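Local coordinates for protein endoglucanase (PDB 1VHO) that probably acts as a metal-dependent aminopeptidase of the M42 family, binding two divalent metal cations per subunit, at residues L184-R189 against L326-A331; Q260-I265 against S299-P304. All coordinates share one frame; numbering follows the deposited sequence.

Interaction 1 (L184-R189 against L326-A331); sequences LEFLKR and LLSLVA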
loop_
_atom_site.group_PDB
_atom_site.type_symbol
_atom_site.label_atom_id
_atom_site.label_comp_id
_atom_site.label_asym_id
_atom_site.label_seq_id
_atom_site.Cartn_x
_atom_site.Cartn_y
_atom_site.Cartn_z
ATOM N N LEU A 184 9.107 0.108 -13.130
ATOM C CA LEU A 184 8.761 0.065 -14.563
ATOM C C LEU A 184 9.394 1.222 -15.299
ATOM O O LEU A 184 9.966 1.047 -16.394
ATOM C CB LEU A 184 7.240 0.021 -14.730
ATOM C CG LEU A 184 6.586 -1.297 -14.269
ATOM C CD1 LEU A 184 5.076 -1.149 -14.220
ATOM C CD2 LEU A 184 6.922 -2.445 -15.229
ATOM N N GLU A 185 9.404 2.415 -14.703
ATOM C CA GLU A 185 10.042 3.557 -15.325
ATOM C C GLU A 185 11.526 3.293 -15.526
ATOM O O GLU A 185 12.042 3.494 -16.630
ATOM C CB GLU A 185 9.809 4.846 -14.536
ATOM C CG GLU A 185 10.485 6.038 -15.201
ATOM C CD GLU A 185 10.700 7.196 -14.264
ATOM O OE1 GLU A 185 11.615 8.010 -14.547
ATOM O OE2 GLU A 185 10.024 7.280 -13.237
ATOM N N PHE A 186 12.219 2.782 -14.503
ATOM C CA PHE A 186 13.643 2.486 -14.625
ATOM C C PHE A 186 13.995 1.370 -15.595
ATOM O O PHE A 186 15.070 1.434 -16.220
ATOM C CB PHE A 186 14.180 2.111 -13.219
ATOM C CG PHE A 186 14.103 3.262 -12.237
ATOM C CD1 PHE A 186 13.902 4.566 -12.650
ATOM C CD2 PHE A 186 14.276 3.012 -10.882
ATOM C CE1 PHE A 186 13.835 5.602 -11.738
ATOM C CE2 PHE A 186 14.245 4.035 -9.963
ATOM C CZ PHE A 186 14.029 5.345 -10.376
ATOM N N LEU A 187 13.178 0.349 -15.756
ATOM C CA LEU A 187 13.408 -0.763 -16.638
ATOM C C LEU A 187 13.484 -0.352 -18.113
ATOM O O LEU A 187 14.082 -1.084 -18.916
ATOM C CB LEU A 187 12.405 -1.878 -16.474
ATOM C CG LEU A 187 12.591 -2.731 -15.191
ATOM C CD1 LEU A 187 11.416 -3.700 -15.056
ATOM C CD2 LEU A 187 13.895 -3.519 -15.279
ATOM N N LYS A 188 12.886 0.777 -18.447
ATOM C CA LYS A 188 12.963 1.304 -19.811
ATOM C C LYS A 188 14.373 1.541 -20.298
ATOM O O LYS A 188 14.640 1.480 -21.525
ATOM C CB LYS A 188 12.163 2.642 -19.833
ATOM C CG LYS A 188 10.667 2.239 -19.864
ATOM C CD LYS A 188 10.404 1.753 -21.275
ATOM C CE LYS A 188 9.136 0.972 -21.478
ATOM N NZ LYS A 188 8.603 1.406 -22.840
ATOM N N ARG A 189 15.349 1.725 -19.434
ATOM C CA ARG A 189 16.727 1.977 -19.800
ATOM C C ARG A 189 17.533 0.733 -20.144
ATOM O O ARG A 189 18.668 0.819 -20.606
ATOM C CB ARG A 189 17.435 2.600 -18.571
ATOM N N LEU A 326 17.108 -0.868 -7.192
ATOM C CA LEU A 326 17.560 -2.235 -6.940
ATOM C C LEU A 326 16.712 -3.251 -7.655
ATOM O O LEU A 326 17.249 -4.214 -8.243
ATOM C CB LEU A 326 17.411 -2.524 -5.401
ATOM C CG LEU A 326 17.768 -3.957 -5.000
ATOM C CD1 LEU A 326 19.191 -4.306 -5.468
ATOM C CD2 LEU A 326 17.678 -4.111 -3.463
ATOM N N LEU A 327 15.368 -3.134 -7.628
ATOM C CA LEU A 327 14.512 -4.126 -8.268
ATOM C C LEU A 327 14.730 -4.129 -9.805
ATOM O O LEU A 327 14.713 -5.207 -10.420
ATOM C CB LEU A 327 12.997 -3.938 -8.031
ATOM C CG LEU A 327 12.518 -4.054 -6.570
ATOM C CD1 LEU A 327 10.983 -3.940 -6.498
ATOM C CD2 LEU A 327 12.954 -5.373 -5.973
ATOM N N SER A 328 14.924 -2.959 -10.377
ATOM C CA SER A 328 15.211 -2.884 -11.826
ATOM C C SER A 328 16.554 -3.618 -12.066
ATOM O O SER A 328 16.662 -4.361 -13.057
ATOM C CB SER A 328 15.226 -1.475 -12.353
ATOM O OG SER A 328 16.324 -0.657 -11.917
ATOM N N LEU A 329 17.551 -3.459 -11.231
ATOM C CA LEU A 329 18.847 -4.141 -11.364
ATOM C C LEU A 329 18.721 -5.634 -11.177
ATOM O O LEU A 329 19.429 -6.421 -11.830
ATOM C CB LEU A 329 19.896 -3.510 -10.445
ATOM C CG LEU A 329 20.263 -2.083 -10.847
ATOM C CD1 LEU A 329 20.968 -1.322 -9.721
ATOM C CD2 LEU A 329 21.151 -2.105 -12.097
ATOM N N VAL A 330 17.782 -6.089 -10.337
ATOM C CA VAL A 330 17.553 -7.524 -10.153
ATOM C C VAL A 330 17.060 -8.087 -11.472
ATOM O O VAL A 330 17.514 -9.129 -11.962
ATOM C CB VAL A 330 16.557 -7.820 -9.011
ATOM C CG1 VAL A 330 16.080 -9.255 -8.998
ATOM C CG2 VAL A 330 17.221 -7.493 -7.657
ATOM N N ALA A 331 16.133 -7.364 -12.144
ATOM C CA ALA A 331 15.648 -7.826 -13.427
ATOM C C ALA A 331 16.762 -7.854 -14.467
ATOM O O ALA A 331 16.641 -8.595 -15.459
ATOM C CB ALA A 331 14.472 -6.960 -13.927
#
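The phenyl ring of F186 meets S328 at a slant: S328 OG stands obliquely to the ring, 4.3 Å from its nearest ring carbon, F186 CD2. The tighter approach is made by the methylene group that carries the ring, with F186 CB 3.7 Å from S328 OG. With CG anti to the carbonyl carbon (chi1 -64°), the ring turns aside and leaves F186 CB against the serine. The hydroxyl is not left to this apolar neighbour, since S328 OG is hydrogen-bonded to the backbone O of R325, one turn earlier in its own helix. A chi1 of 69° sets OG between backbone N and carbonyl carbon, a position from which that bond can be made.

L187 reaches in with a single branch. Its CD2 methyl lies 3.6 Å from S328 O, 3.8 Å from S328 CB and 3.7 Å from A331 CB, spanning one turn of the partner helix. S328 and A331 are both small, which suits the short 5.6 Å between L187 CA and S328 CA.

This is helix-to-helix packing above the central mixed sheet of the catalytic domain, away from the predicted metal site. L187 and A331 both rest on V196 of strand 195-201, L327 extends the seam to V179, L180 and V183 of helix 171-187, and L326 and L329 face helix 256-268.

Interaction 2 (Q260-I265 against S299-P304); sequences QKIIEI and SLISIP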
loop_
_atom_site.group_PDB
_atom_site.type_symbol
_atom_site.label_atom_id
_atom_site.label_comp_id
_atom_site.label_asym_id
_atom_site.label_seq_id
_atom_site.Cartn_x
_atom_site.Cartn_y
_atom_site.Cartn_z
ATOM N N GLN A 260 20.435 -13.572 -0.827
ATOM C CA GLN A 260 21.863 -13.210 -0.974
ATOM C C GLN A 260 22.168 -12.701 -2.374
ATOM O O GLN A 260 22.958 -11.774 -2.520
ATOM C CB GLN A 260 22.761 -14.424 -0.629
ATOM C CG GLN A 260 24.217 -14.000 -0.417
ATOM C CD GLN A 260 24.337 -13.020 0.732
ATOM O OE1 GLN A 260 23.505 -13.048 1.636
ATOM N NE2 GLN A 260 25.377 -12.185 0.704
ATOM N N LYS A 261 21.612 -13.277 -3.432
ATOM C CA LYS A 261 21.837 -12.736 -4.784
ATOM C C LYS A 261 21.362 -11.285 -4.886
ATOM O O LYS A 261 22.018 -10.453 -5.536
ATOM C CB LYS A 261 21.086 -13.577 -5.818
ATOM C CG LYS A 261 21.781 -14.952 -6.037
ATOM C CD LYS A 261 20.776 -15.847 -6.782
ATOM C CE LYS A 261 21.432 -17.191 -7.137
ATOM N NZ LYS A 261 20.387 -18.180 -7.548
ATOM N N ILE A 262 20.217 -10.953 -4.263
ATOM C CA ILE A 262 19.732 -9.556 -4.296
ATOM C C ILE A 262 20.695 -8.657 -3.578
ATOM O O ILE A 262 21.062 -7.543 -3.997
ATOM C CB ILE A 262 18.307 -9.457 -3.691
ATOM C CG1 ILE A 262 17.280 -10.220 -4.508
ATOM C CG2 ILE A 262 17.918 -7.994 -3.499
ATOM C CD1 ILE A 262 15.896 -10.378 -3.842
ATOM N N ILE A 263 21.181 -9.135 -2.401
ATOM C CA ILE A 263 22.167 -8.367 -1.629
ATOM C C ILE A 263 23.436 -8.127 -2.422
ATOM O O ILE A 263 24.004 -7.022 -2.399
ATOM C CB ILE A 263 22.465 -9.153 -0.325
ATOM C CG1 ILE A 263 21.250 -9.040 0.622
ATOM C CG2 ILE A 263 23.756 -8.709 0.355
ATOM C CD1 ILE A 263 21.409 -9.923 1.868
ATOM N N GLU A 264 23.901 -9.118 -3.183
ATOM C CA GLU A 264 25.121 -8.916 -3.978
ATOM C C GLU A 264 24.909 -7.872 -5.073
ATOM O O GLU A 264 25.850 -7.130 -5.399
ATOM C CB GLU A 264 25.637 -10.201 -4.617
ATOM C CG GLU A 264 25.934 -11.341 -3.640
ATOM C CD GLU A 264 27.000 -11.013 -2.613
ATOM O OE1 GLU A 264 27.789 -10.052 -2.786
ATOM O OE2 GLU A 264 27.064 -11.736 -1.574
ATOM N N ILE A 265 23.698 -7.826 -5.624
ATOM C CA ILE A 265 23.433 -6.798 -6.673
ATOM C C ILE A 265 23.439 -5.443 -6.017
ATOM O O ILE A 265 23.993 -4.455 -6.488
ATOM C CB ILE A 265 22.087 -7.104 -7.346
ATOM C CG1 ILE A 265 22.303 -8.316 -8.271
ATOM C CG2 ILE A 265 21.609 -5.895 -8.194
ATOM C CD1 ILE A 265 21.077 -9.050 -8.702
ATOM N N SER A 299 11.285 -13.367 -1.765
ATOM C CA SER A 299 11.999 -12.408 -0.953
ATOM C C SER A 299 10.997 -11.351 -0.453
ATOM O O SER A 299 10.083 -11.009 -1.217
ATOM C CB SER A 299 13.104 -11.713 -1.766
ATOM O OG SER A 299 13.633 -10.629 -0.990
ATOM N N LEU A 300 11.156 -10.864 0.761
ATOM C CA LEU A 300 10.331 -9.805 1.320
ATOM C C LEU A 300 11.223 -8.573 1.491
ATOM O O LEU A 300 12.308 -8.658 2.065
ATOM C CB LEU A 300 9.769 -10.163 2.691
ATOM C CG LEU A 300 8.954 -9.019 3.381
ATOM C CD1 LEU A 300 7.590 -8.980 2.681
ATOM C CD2 LEU A 300 8.828 -9.378 4.847
ATOM N N ILE A 301 10.851 -7.447 0.884
ATOM C CA ILE A 301 11.639 -6.221 1.000
ATOM C C ILE A 301 10.668 -5.101 1.407
ATOM O O ILE A 301 9.641 -4.941 0.741
ATOM C CB ILE A 301 12.434 -5.846 -0.244
ATOM C CG1 ILE A 301 13.321 -7.021 -0.715
ATOM C CG2 ILE A 301 13.354 -4.650 0.036
ATOM C CD1 ILE A 301 14.004 -6.843 -2.021
ATOM N N SER A 302 11.050 -4.321 2.385
ATOM C CA SER A 302 10.207 -3.301 2.952
ATOM C C SER A 302 10.756 -1.892 2.921
ATOM O O SER A 302 11.963 -1.669 3.004
ATOM C CB SER A 302 9.941 -3.623 4.465
ATOM O OG SER A 302 9.203 -4.857 4.546
ATOM N N ILE A 303 9.797 -0.947 2.850
ATOM C CA ILE A 303 10.137 0.481 2.914
ATOM C C ILE A 303 9.953 0.956 4.365
ATOM O O ILE A 303 8.899 0.678 4.973
ATOM C CB ILE A 303 9.170 1.245 1.985
ATOM C CG1 ILE A 303 9.514 0.992 0.507
ATOM C CG2 ILE A 303 9.229 2.756 2.285
ATOM C CD1 ILE A 303 10.900 1.417 0.052
ATOM N N PRO A 304 10.930 1.616 4.968
ATOM C CA PRO A 304 10.821 2.126 6.330
ATOM C C PRO A 304 9.677 3.156 6.376
ATOM O O PRO A 304 9.576 3.992 5.470
ATOM C CB PRO A 304 12.126 2.891 6.592
ATOM C CG PRO A 304 13.096 2.193 5.634
ATOM C CD PRO A 304 12.247 1.972 4.383
#
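I262 carries the helix side of this contact, and its two branches make different kinds of contact with the strand. The purely apolar one is loose: I262 CG2 approaches the CD1 methyl of I301 at 4.3 Å. Both isoleucines also touch I224 of the neighbouring strand 222-229.

The closer contact is of methyl with hydroxymethyl. I262 CD1, at the end of an extended chain (chi2 170°), lies 3.6 Å from S299 OG and 3.7 Å from S299 CB, so it meets both atoms of the serine side chain. S299 OG is anti to its own backbone N (chi1 171°), beside the carbonyl carbon, and from there it faces the methyl.

Hydrogen bonding serves each segment separately. On the far side of the helix, Q260 NE2 bonds to E264 OE2 at 2.9 Å, within the helix itself. In the strand, the backbones of S299 and I301 bond to strand 222-229, including V225 and D227, the latter a predicted zinc ligand.

Helix 256-268 thus meets the strand here through van der Waals packing, without a hydrogen bond or salt bridge between the segments, while backbone bonds fix the strand beside D227.

How the interactions relate
From the N terminus, the chain first passes 184-189, at the end of helix 171-187, then runs through strands 195-201 and 222-229 to helix 256-268. Interaction 2 closes a loop of 33 residues between this helix and strand 297-304. Only afterwards does helix 317-333 return to 184-189, so interaction 1 closes a loop of 136 residues with interaction 2 nested inside it. The two contacts, with centres about 14 Å apart, touch directly: L329 CB lies 3.7 Å from I265 CG2, and L326 CD2 lies 3.9 Å from I262 CG2. Helix 317-333 therefore joins helices 171-187 and 256-268 into one packed layer over the mixed sheet.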